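Local coordinates for protein isomaltodextranase (Arthrobacter globiformis, PDB 5AWP) that hydrolyses alpha-1,6-glucosidic linkages in polysaccharides such as dextran, removing successive isomaltose units from the non-reducing ends, at residues A[197-202]-A[314-319]; A[240-245]-A[261-266]; A[38-43]-A[77-82]. All coordinates share one frame; numbering follows the deposited sequence.

Contact 1 of 3, residues A[197-202]-A[314-319]; sequences YLRIDF and DGDFMR. With BGC (beta-D-glucopyranose), chain B.
Arg199 reaches out of strand 197-200 to Asp314, Asp316 and Phe317, which meet its guanidinium group. With CG swung away from the backbone N (chi1 -170°) and the chain extended as far as NE, it spans a separation of 10.9 Å between the CA atoms of Arg199 and Asp314. CB, CG and CD are the stalk, and contact with 314-319 starts at NE, which lies 3.8 Å from Phe317 CZ. Beyond it the guanidinium has Phe317 CE1 over one face and the two carboxylates at its edge. NH1 gives a straight bond to Asp314 OD2 (2.7 Å, N-H...O 162°), meeting the oxygen on its syn side, although the carboxylate plane is turned 63° from the guanidinium. NH2 forms a salt bridge with Asp316 OD1 at 2.9 Å and sends a weak second bond to Asp314 OD2. The acids are themselves tied down: Asp314 OD1 accepts from Asp316 N at 2.8 Å, an Asx turn, and Asp316 OD2 accepts from Ala270 N. Asp316 OD1 lies over the Phe317 ring, 3.6 Å above its plane. Because Asp316 OD1 also pairs with Arg265, the buried charges form a network beside the bound glucose. Two residues on from Arg199, Asp201, probably the nucleophile, accepts a hydrogen bond at OD2 from O1 of the glucose (2.8 Å); Tyr124 also bonds OD2. Phe202 CZ lies 3.4 Å from the same O1. Tyr197, two residues before Arg199, hydrogen-bonds through OH to Tyr40. In the (beta/alpha)8 barrel of this glycoside hydrolase family, strand 197-200 lies between strands 120-124 and 242-245, and the arginine crosses the interior to the end of strand 312-314 and the loop after it, which leads toward helix 326-339.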
loop_
_atom_site.group_PDB
_atom_site.type_symbol
_atom_site.label_atom_id
_atom_site.label_comp_id
_atom_site.label_asym_id
_atom_site.label_seq_id
_atom_site.Cartn_x
_atom_site.Cartn_y
_atom_site.Cartn_z
ATOM N N TYR A 197 13.738 1.502 2.371
ATOM C CA TYR A 197 12.684 2.026 1.500
ATOM C C TYR A 197 13.268 2.605 0.182
ATOM O O TYR A 197 14.015 3.584 0.205
ATOM C CB TYR A 197 11.926 3.113 2.280
ATOM C CG TYR A 197 10.735 3.730 1.573
ATOM C CD1 TYR A 197 9.558 3.006 1.382
ATOM C CD2 TYR A 197 10.776 5.041 1.128
ATOM C CE1 TYR A 197 8.459 3.580 0.766
ATOM C CE2 TYR A 197 9.683 5.627 0.512
ATOM C CZ TYR A 197 8.516 4.896 0.347
ATOM O OH TYR A 197 7.435 5.461 -0.300
ATOM N N LEU A 198 12.933 1.968 -0.945
ATOM C CA LEU A 198 13.429 2.365 -2.263
ATOM C C LEU A 198 12.243 2.749 -3.119
ATOM O O LEU A 198 11.353 1.921 -3.379
ATOM C CB LEU A 198 14.176 1.221 -2.924
ATOM C CG LEU A 198 14.823 1.536 -4.259
ATOM C CD1 LEU A 198 15.904 2.583 -4.084
ATOM C CD2 LEU A 198 15.374 0.252 -4.834
ATOM N N ARG A 199 12.262 3.991 -3.581
ATOM C CA ARG A 199 11.152 4.610 -4.262
ATOM C C ARG A 199 11.512 4.685 -5.735
ATOM O O ARG A 199 12.414 5.463 -6.135
ATOM C CB ARG A 199 10.966 5.998 -3.657
ATOM C CG ARG A 199 9.714 6.699 -4.078
ATOM C CD ARG A 199 9.281 7.742 -3.035
ATOM N NE ARG A 199 8.082 8.416 -3.510
ATOM C CZ ARG A 199 6.832 7.990 -3.343
ATOM N NH1 ARG A 199 6.559 6.855 -2.709
ATOM N NH2 ARG A 199 5.838 8.713 -3.839
ATOM N N ILE A 200 10.852 3.840 -6.518
ATOM C CA ILE A 200 11.212 3.558 -7.903
ATOM C C ILE A 200 10.187 4.180 -8.866
ATOM O O ILE A 200 9.057 3.735 -8.975
ATOM C CB ILE A 200 11.273 2.030 -8.151
ATOM C CG1 ILE A 200 12.218 1.369 -7.131
ATOM C CG2 ILE A 200 11.691 1.754 -9.578
ATOM C CD1 ILE A 200 12.430 -0.113 -7.314
ATOM N N ASP A 201 10.610 5.180 -9.606
ATOM C CA ASP A 201 9.704 5.969 -10.421
ATOM C C ASP A 201 10.058 5.800 -11.895
ATOM O O ASP A 201 11.137 5.314 -12.230
ATOM C CB ASP A 201 9.866 7.441 -9.992
ATOM C CG ASP A 201 8.820 8.376 -10.584
ATOM O OD1 ASP A 201 7.785 7.897 -11.070
ATOM O OD2 ASP A 201 9.057 9.612 -10.519
ATOM N N PHE A 202 9.147 6.251 -12.754
ATOM C CA PHE A 202 9.331 6.328 -14.216
ATOM C C PHE A 202 9.279 4.977 -14.960
ATOM O O PHE A 202 9.638 4.905 -16.152
ATOM C CB PHE A 202 10.558 7.175 -14.597
ATOM C CG PHE A 202 10.360 8.642 -14.332
ATOM C CD1 PHE A 202 9.568 9.410 -15.189
ATOM C CD2 PHE A 202 10.914 9.249 -13.219
ATOM C CE1 PHE A 202 9.339 10.745 -14.934
ATOM C CE2 PHE A 202 10.690 10.599 -12.957
ATOM C CZ PHE A 202 9.904 11.345 -13.820
ATOM N N ASP A 314 -0.331 4.184 -2.091
ATOM C CA ASP A 314 0.524 5.318 -1.790
ATOM C C ASP A 314 -0.162 6.579 -2.305
ATOM O O ASP A 314 -0.324 6.765 -3.515
ATOM C CB ASP A 314 1.910 5.053 -2.408
ATOM C CG ASP A 314 2.872 6.228 -2.291
ATOM O OD1 ASP A 314 2.551 7.222 -1.607
ATOM O OD2 ASP A 314 3.939 6.141 -2.929
ATOM N N GLY A 315 -0.642 7.401 -1.385
ATOM C CA GLY A 315 -1.236 8.719 -1.722
ATOM C C GLY A 315 -0.249 9.861 -1.920
ATOM O O GLY A 315 -0.640 11.032 -2.046
ATOM N N ASP A 316 1.035 9.526 -1.940
ATOM C CA ASP A 316 2.117 10.480 -2.217
ATOM C C ASP A 316 2.464 11.350 -1.012
ATOM O O ASP A 316 2.584 10.823 0.103
ATOM C CB ASP A 316 1.866 11.296 -3.492
ATOM C CG ASP A 316 3.162 11.836 -4.102
ATOM O OD1 ASP A 316 4.148 11.084 -4.211
ATOM O OD2 ASP A 316 3.188 13.014 -4.474
ATOM N N PHE A 317 2.650 12.652 -1.197
ATOM C CA PHE A 317 3.232 13.485 -0.170
ATOM C C PHE A 317 2.239 14.453 0.459
ATOM O O PHE A 317 1.417 15.025 -0.227
ATOM C CB PHE A 317 4.368 14.301 -0.755
ATOM C CG PHE A 317 5.447 13.480 -1.385
ATOM C CD1 PHE A 317 5.901 12.315 -0.784
ATOM C CD2 PHE A 317 6.065 13.914 -2.551
ATOM C CE1 PHE A 317 6.903 11.560 -1.366
ATOM C CE2 PHE A 317 7.101 13.165 -3.121
ATOM C CZ PHE A 317 7.523 12.000 -2.510
ATOM N N MET A 318 2.352 14.631 1.764
ATOM C CA MET A 318 1.522 15.607 2.507
ATOM C C MET A 318 2.241 16.929 2.618
ATOM O O MET A 318 3.358 17.011 3.132
ATOM C CB MET A 318 1.172 15.065 3.883
ATOM C CG MET A 318 0.252 13.872 3.832
ATOM S SD MET A 318 -0.318 13.294 5.446
ATOM C CE MET A 318 1.175 12.636 6.176
ATOM N N ARG A 319 1.615 17.965 2.087
ATOM C CA ARG A 319 2.160 19.311 2.101
ATOM C C ARG A 319 1.168 20.191 2.873
ATOM O O ARG A 319 0.330 20.879 2.290
ATOM C CB ARG A 319 2.382 19.820 0.670
ATOM C CG ARG A 319 3.156 18.856 -0.234
ATOM C CD ARG A 319 3.666 19.561 -1.481
ATOM N NE ARG A 319 4.505 20.691 -1.115
ATOM C CZ ARG A 319 4.726 21.780 -1.844
ATOM N NH1 ARG A 319 4.199 21.963 -3.056
ATOM N NH2 ARG A 319 5.488 22.726 -1.325
HETATM C C2 BGC B . 6.805 11.555 -9.434
HETATM C C3 BGC B . 7.004 12.510 -8.266
HETATM C C4 BGC B . 8.459 12.970 -8.249
HETATM C C5 BGC B . 8.827 13.615 -9.567
HETATM C C6 BGC B . 10.304 13.962 -9.601
HETATM C C1 BGC B . 7.213 12.240 -10.736
HETATM O O1 BGC B . 7.153 11.284 -11.789
HETATM O O2 BGC B . 5.448 11.078 -9.527
HETATM O O3 BGC B . 6.711 11.848 -7.024
HETATM O O4 BGC B . 8.696 13.906 -7.192
HETATM O O5 BGC B . 8.563 12.707 -10.631
HETATM O O6 BGC B . 10.552 14.549 -10.871
#

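Contact 2 of 3, residues A[240-245]-A[261-266]; sequences DMEVSL and GDLVRI. With BGC (beta-D-glucopyranose), chain B.
Asp262 and Val243 grip each other in both directions. Val243 N donates to Asp262 OD2 (2.9 Å, 163°), approaching the carboxylate from its anti side, while Val243 O receives Asp262 N at 2.9 Å and Leu263 N at 3.0 Å, two donors on one carbonyl. With Asp262 CG beside its own backbone N (chi1 -61°), the carboxylate lies back against the neighbouring strand, next to CG of Glu242. The tail of Glu242 runs on past Leu263, its OE2 3.3 Å from Leu263 CD1. Further along, the pairing is that of regular parallel strands: Leu245 N bonds Leu263 O at 2.9 Å, and Arg265 N bonds Leu245 O at 3.2 Å. Strands 242-245 and 263-265 run 17° from parallel and, joined through helix 251-260, make a beta-alpha-beta crossover of the barrel. Ser244 and Leu263 share the face turned to Tyr197 and Asp314, whereas Leu245 and Val264 lie on the other, where Leu245 CD1 packs 4.2 Å from Gly261 CA. The second shell fixes the polar ends. Asp262, assigned as proton donor by close similarity, has OD1 in a salt bridge with Arg27 and a hydrogen bond with Ser29, with Phe31 and Thr32 of helix 30-34 touching its side chain. Arg265, bent about its CB-CG and CG-CD bonds, brings NH1 to O2 of the bound glucose (3.1 Å) with a weak bond to O3; Asp269 and the carbonyl of Asn267 hold its guanidinium in place.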
loop_
_atom_site.group_PDB
_atom_site.type_symbol
_atom_site.label_atom_id
_atom_site.label_comp_id
_atom_site.label_asym_id
_atom_site.label_seq_id
_atom_site.Cartn_x
_atom_site.Cartn_y
_atom_site.Cartn_z
ATOM N N ASP A 240 14.104 -7.253 3.356
ATOM C CA ASP A 240 14.807 -6.178 4.070
ATOM C C ASP A 240 14.469 -4.781 3.592
ATOM O O ASP A 240 14.604 -3.832 4.361
ATOM C CB ASP A 240 16.325 -6.338 3.953
ATOM C CG ASP A 240 16.850 -7.576 4.670
ATOM O OD1 ASP A 240 16.428 -7.878 5.789
ATOM O OD2 ASP A 240 17.685 -8.264 4.088
ATOM N N MET A 241 14.080 -4.640 2.326
ATOM C CA MET A 241 13.857 -3.317 1.746
ATOM C C MET A 241 12.496 -3.261 1.089
ATOM O O MET A 241 12.130 -4.159 0.328
ATOM C CB MET A 241 14.941 -2.981 0.726
ATOM C CG MET A 241 14.935 -1.526 0.296
ATOM S SD MET A 241 16.471 -0.972 -0.505
ATOM C CE MET A 241 16.248 -1.880 -2.022
ATOM N N GLU A 242 11.760 -2.197 1.404
ATOM C CA GLU A 242 10.393 -2.011 0.925
ATOM C C GLU A 242 10.432 -1.401 -0.474
ATOM O O GLU A 242 11.226 -0.531 -0.735
ATOM C CB GLU A 242 9.609 -1.114 1.894
ATOM C CG GLU A 242 8.105 -1.220 1.749
ATOM C CD GLU A 242 7.328 -0.510 2.843
ATOM O OE1 GLU A 242 7.863 0.399 3.479
ATOM O OE2 GLU A 242 6.163 -0.896 3.079
ATOM N N VAL A 243 9.591 -1.897 -1.373
ATOM C CA VAL A 243 9.631 -1.534 -2.783
ATOM C C VAL A 243 8.406 -0.693 -3.110
ATOM O O VAL A 243 7.276 -1.189 -3.112
ATOM C CB VAL A 243 9.674 -2.789 -3.681
ATOM C CG1 VAL A 243 9.615 -2.414 -5.151
ATOM C CG2 VAL A 243 10.947 -3.613 -3.394
ATOM N N SER A 244 8.656 0.592 -3.336
ATOM C CA SER A 244 7.641 1.564 -3.713
ATOM C C SER A 244 7.702 1.813 -5.216
ATOM O O SER A 244 8.759 2.158 -5.769
ATOM C CB SER A 244 7.855 2.880 -2.921
ATOM O OG SER A 244 7.172 3.969 -3.532
ATOM N N LEU A 245 6.573 1.637 -5.886
ATOM C CA LEU A 245 6.495 1.853 -7.331
ATOM C C LEU A 245 5.734 3.126 -7.524
ATOM O O LEU A 245 4.578 3.200 -7.169
ATOM C CB LEU A 245 5.770 0.701 -8.038
ATOM C CG LEU A 245 6.439 -0.660 -7.815
ATOM C CD1 LEU A 245 5.626 -1.801 -8.445
ATOM C CD2 LEU A 245 7.890 -0.655 -8.279
ATOM N N GLY A 261 5.835 -5.705 -6.019
ATOM C CA GLY A 261 6.024 -4.489 -5.243
ATOM C C GLY A 261 5.292 -4.504 -3.908
ATOM O O GLY A 261 4.479 -5.380 -3.652
ATOM N N ASP A 262 5.592 -3.516 -3.058
ATOM C CA ASP A 262 4.881 -3.334 -1.796
ATOM C C ASP A 262 3.914 -2.161 -1.823
ATOM O O ASP A 262 2.812 -2.260 -1.250
ATOM C CB ASP A 262 5.868 -3.127 -0.638
ATOM C CG ASP A 262 6.783 -4.309 -0.434
ATOM O OD1 ASP A 262 6.269 -5.446 -0.439
ATOM O OD2 ASP A 262 8.007 -4.094 -0.287
ATOM N N LEU A 263 4.352 -1.038 -2.400
ATOM C CA LEU A 263 3.515 0.162 -2.511
ATOM C C LEU A 263 3.315 0.528 -3.974
ATOM O O LEU A 263 4.249 0.383 -4.779
ATOM C CB LEU A 263 4.173 1.379 -1.815
ATOM C CG LEU A 263 4.012 1.537 -0.306
ATOM C CD1 LEU A 263 4.829 0.532 0.458
ATOM C CD2 LEU A 263 4.413 2.936 0.130
ATOM N N VAL A 264 2.123 1.037 -4.295
ATOM C CA VAL A 264 1.867 1.699 -5.595
ATOM C C VAL A 264 1.214 3.081 -5.410
ATOM O O VAL A 264 0.291 3.246 -4.615
ATOM C CB VAL A 264 0.989 0.854 -6.523
ATOM C CG1 VAL A 264 1.767 -0.369 -7.018
ATOM C CG2 VAL A 264 -0.307 0.421 -5.838
ATOM N N ARG A 265 1.710 4.071 -6.135
ATOM C CA ARG A 265 1.066 5.381 -6.193
ATOM C C ARG A 265 -0.302 5.245 -6.861
ATOM O O ARG A 265 -0.436 4.557 -7.882
ATOM C CB ARG A 265 1.938 6.425 -6.936
ATOM C CG ARG A 265 2.884 7.188 -6.016
ATOM C CD ARG A 265 2.266 8.464 -5.443
ATOM N NE ARG A 265 1.832 9.307 -6.565
ATOM C CZ ARG A 265 2.662 10.041 -7.315
ATOM N NH1 ARG A 265 3.936 10.113 -7.015
ATOM N NH2 ARG A 265 2.212 10.691 -8.381
ATOM N N ILE A 266 -1.308 5.890 -6.267
ATOM C CA ILE A 266 -2.676 5.806 -6.773
ATOM C C ILE A 266 -3.235 7.153 -7.241
ATOM O O ILE A 266 -4.434 7.240 -7.505
ATOM C CB ILE A 266 -3.634 5.124 -5.757
ATOM C CG1 ILE A 266 -3.567 5.737 -4.344
ATOM C CG2 ILE A 266 -3.307 3.632 -5.685
ATOM C CD1 ILE A 266 -3.934 7.203 -4.203
HETATM C C2 BGC B . 6.805 11.555 -9.434
HETATM C C3 BGC B . 7.004 12.510 -8.266
HETATM C C4 BGC B . 8.459 12.970 -8.249
HETATM C C5 BGC B . 8.827 13.615 -9.567
HETATM C C6 BGC B . 10.304 13.962 -9.601
HETATM C C1 BGC B . 7.213 12.240 -10.736
HETATM O O1 BGC B . 7.153 11.284 -11.789
HETATM O O2 BGC B . 5.448 11.078 -9.527
HETATM O O3 BGC B . 6.711 11.848 -7.024
HETATM O O4 BGC B . 8.696 13.906 -7.192
HETATM O O5 BGC B . 8.563 12.707 -10.631
HETATM O O6 BGC B . 10.552 14.549 -10.871
#

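Contact 3 of 3, residues A[38-43]-A[77-82]; sequences PRYWNI and IACTDG. With BGC (beta-D-glucopyranose), chain B; GLC (alpha-D-glucopyranose), chain C.
The sugar-binding end of two neighbouring parallel barrel strands is where Asn42 meets Asp81. Asn42 ND2 donates to Asp81 OD1 (3.2 Å, 146°) from the anti side, the amide standing 78° to the carboxylate, while Asn42 OD1 caps Tyr44 N. Asp81 OD2 takes the bond from O4 of the bound glucose at 2.5 Å and another from Gly82 N at 2.9 Å. Ile43 CG1 packs against Asp81 CB (3.5 Å). Replacing Asp81 by an alanine would probably leave glucose O4 and Gly82 N without their acceptor and Asn42 ND2 without its carboxylate partner. Behind this site, strands 39-42 and 77-79 are joined by a beta-alpha-beta crossover that includes helix 56-69, and Trp41 bridges them: its N bonds Ile77 O at 2.9 Å and its O receives Cys79 N. One side of the sheet carries Tyr40, whose CD2 touches Cys79 CB at 3.6 Å with CG wedged between backbone N and carbonyl carbon (chi1 68°). On the other, Trp41 CE3 meets Ala78 CB, and Asn62 and Leu66 of helix 56-69 touch the indole. Past Asp81, Gly82 CA comes within 3.4 Å of O5 of the second glucose.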
loop_
_atom_site.group_PDB
_atom_site.type_symbol
_atom_site.label_atom_id
_atom_site.label_comp_id
_atom_site.label_asym_id
_atom_site.label_seq_id
_atom_site.Cartn_x
_atom_site.Cartn_y
_atom_site.Cartn_z
ATOM N N PRO A 38 4.833 3.149 5.635
ATOM C CA PRO A 38 5.795 3.686 6.582
ATOM C C PRO A 38 5.565 5.182 6.852
ATOM O O PRO A 38 4.944 5.864 6.043
ATOM C CB PRO A 38 7.125 3.462 5.861
ATOM C CG PRO A 38 6.774 3.546 4.406
ATOM C CD PRO A 38 5.449 2.843 4.338
ATOM N N ARG A 39 6.100 5.683 7.955
ATOM C CA ARG A 39 6.153 7.119 8.208
ATOM C C ARG A 39 7.510 7.642 7.759
ATOM O O ARG A 39 8.533 7.119 8.186
ATOM C CB ARG A 39 5.964 7.407 9.693
ATOM C CG ARG A 39 4.732 6.755 10.284
ATOM C CD ARG A 39 4.531 7.101 11.769
ATOM N NE ARG A 39 3.467 6.261 12.330
ATOM C CZ ARG A 39 3.202 6.105 13.622
ATOM N NH1 ARG A 39 3.883 6.761 14.559
ATOM N NH2 ARG A 39 2.233 5.286 13.984
ATOM N N TYR A 40 7.511 8.680 6.932
ATOM C CA TYR A 40 8.745 9.295 6.482
ATOM C C TYR A 40 8.635 10.760 6.149
ATOM O O TYR A 40 7.524 11.327 6.136
ATOM C CB TYR A 40 9.367 8.494 5.329
ATOM C CG TYR A 40 8.672 8.452 3.992
ATOM C CD1 TYR A 40 7.633 7.560 3.741
ATOM C CD2 TYR A 40 9.131 9.215 2.940
ATOM C CE1 TYR A 40 7.028 7.484 2.496
ATOM C CE2 TYR A 40 8.537 9.160 1.699
ATOM C CZ TYR A 40 7.486 8.293 1.473
ATOM O OH TYR A 40 6.949 8.225 0.202
ATOM N N TRP A 41 9.795 11.362 5.892
ATOM C CA TRP A 41 9.904 12.706 5.338
ATOM C C TRP A 41 10.587 12.624 3.989
ATOM O O TRP A 41 11.461 11.770 3.782
ATOM C CB TRP A 41 10.721 13.602 6.272
ATOM C CG TRP A 41 10.925 14.978 5.755
ATOM C CD1 TRP A 41 10.077 16.029 5.900
ATOM C CD2 TRP A 41 12.065 15.470 5.031
ATOM N NE1 TRP A 41 10.597 17.143 5.286
ATOM C CE2 TRP A 41 11.825 16.837 4.764
ATOM C CE3 TRP A 41 13.272 14.893 4.598
ATOM C CZ2 TRP A 41 12.719 17.626 4.065
ATOM C CZ3 TRP A 41 14.176 15.684 3.918
ATOM C CH2 TRP A 41 13.896 17.038 3.655
ATOM N N ASN A 42 10.160 13.479 3.056
ATOM C CA ASN A 42 10.724 13.516 1.726
ATOM C C ASN A 42 11.087 14.964 1.339
ATOM O O ASN A 42 10.400 15.906 1.736
ATOM C CB ASN A 42 9.717 12.898 0.751
ATOM C CG ASN A 42 10.225 12.839 -0.661
ATOM O OD1 ASN A 42 10.280 13.856 -1.342
ATOM N ND2 ASN A 42 10.564 11.631 -1.134
ATOM N N ILE A 43 12.166 15.112 0.569
ATOM C CA ILE A 43 12.697 16.411 0.140
ATOM C C ILE A 43 11.818 17.181 -0.877
ATOM O O ILE A 43 12.173 18.282 -1.284
ATOM C CB ILE A 43 14.100 16.259 -0.523
ATOM C CG1 ILE A 43 14.010 15.504 -1.862
ATOM C CG2 ILE A 43 15.070 15.546 0.401
ATOM C CD1 ILE A 43 15.235 15.665 -2.745
ATOM N N ILE A 77 12.360 7.927 8.776
ATOM C CA ILE A 77 13.045 7.808 7.500
ATOM C C ILE A 77 13.094 9.193 6.872
ATOM O O ILE A 77 12.065 9.856 6.772
ATOM C CB ILE A 77 12.315 6.818 6.570
ATOM C CG1 ILE A 77 12.490 5.398 7.069
ATOM C CG2 ILE A 77 12.807 6.930 5.131
ATOM C CD1 ILE A 77 11.442 4.449 6.529
ATOM N N ALA A 78 14.290 9.638 6.493
ATOM C CA ALA A 78 14.452 10.789 5.610
ATOM C C ALA A 78 14.758 10.262 4.224
ATOM O O ALA A 78 15.677 9.477 4.062
ATOM C CB ALA A 78 15.563 11.706 6.084
ATOM N N CYS A 79 13.953 10.693 3.249
ATOM C CA CYS A 79 13.898 10.097 1.926
ATOM C C CYS A 79 14.238 11.139 0.880
ATOM O O CYS A 79 13.645 12.206 0.851
ATOM C CB CYS A 79 12.497 9.536 1.639
ATOM S SG CYS A 79 12.414 8.462 0.175
ATOM N N THR A 80 15.222 10.842 0.046
ATOM C CA THR A 80 15.516 11.676 -1.106
ATOM C C THR A 80 14.409 11.484 -2.183
ATOM O O THR A 80 13.534 10.644 -2.055
ATOM C CB THR A 80 16.932 11.408 -1.657
ATOM O OG1 THR A 80 17.018 10.065 -2.160
ATOM C CG2 THR A 80 17.985 11.597 -0.552
ATOM N N ASP A 81 14.427 12.321 -3.207
ATOM C CA ASP A 81 13.453 12.255 -4.283
ATOM C C ASP A 81 14.176 12.454 -5.625
ATOM O O ASP A 81 15.330 12.011 -5.780
ATOM C CB ASP A 81 12.343 13.277 -4.049
ATOM C CG ASP A 81 11.047 12.883 -4.744
ATOM O OD1 ASP A 81 10.398 11.928 -4.284
ATOM O OD2 ASP A 81 10.726 13.497 -5.783
ATOM N N GLY A 82 13.501 13.065 -6.598
ATOM C CA GLY A 82 14.008 13.188 -7.947
ATOM C C GLY A 82 15.043 14.287 -8.058
ATOM O O GLY A 82 15.748 14.587 -7.104
HETATM C C2 BGC B . 6.805 11.555 -9.434
HETATM C C3 BGC B . 7.004 12.510 -8.266
HETATM C C4 BGC B . 8.459 12.970 -8.249
HETATM C C5 BGC B . 8.827 13.615 -9.567
HETATM C C6 BGC B . 10.304 13.962 -9.601
HETATM C C1 BGC B . 7.213 12.240 -10.736
HETATM O O1 BGC B . 7.153 11.284 -11.789
HETATM O O2 BGC B . 5.448 11.078 -9.527
HETATM O O3 BGC B . 6.711 11.848 -7.024
HETATM O O4 BGC B . 8.696 13.906 -7.192
HETATM O O5 BGC B . 8.563 12.707 -10.631
HETATM O O6 BGC B . 10.552 14.549 -10.871
HETATM C C1 GLC C . 11.820 15.215 -10.850
HETATM C C2 GLC C . 11.864 16.208 -12.025
HETATM C C3 GLC C . 12.016 15.525 -13.362
HETATM C C4 GLC C . 13.213 14.595 -13.265
HETATM C C5 GLC C . 12.966 13.594 -12.132
HETATM C C6 GLC C . 14.112 12.611 -11.965
HETATM O O2 GLC C . 10.709 17.012 -12.052
HETATM O O3 GLC C . 12.266 16.508 -14.338
HETATM O O4 GLC C . 13.507 13.980 -14.505
HETATM O O5 GLC C . 12.917 14.321 -10.912
HETATM O O6 GLC C . 15.357 13.238 -11.742
#

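Overall arrangement
All three contacts reach one parallel barrel sheet and the same bound glucose. Contact 2 is nested in the chain loop closed by contact 1, their centres about 9 Å apart; Asp314 N lies 2.8 Å from Val264 O, probably a hydrogen bond. Contact 3 precedes both in sequence and has its centre about 8 Å from that of contact 1, where Phe317 CZ lies 3.4 Å from Asp81 OD1. Contacts 2 and 3 are about 13 Å apart by centres. Around the sugar, Asp201, Arg265 and Asp81 come from the ends of three different strands. Asp262, the assigned proton donor, is remote from this glucose.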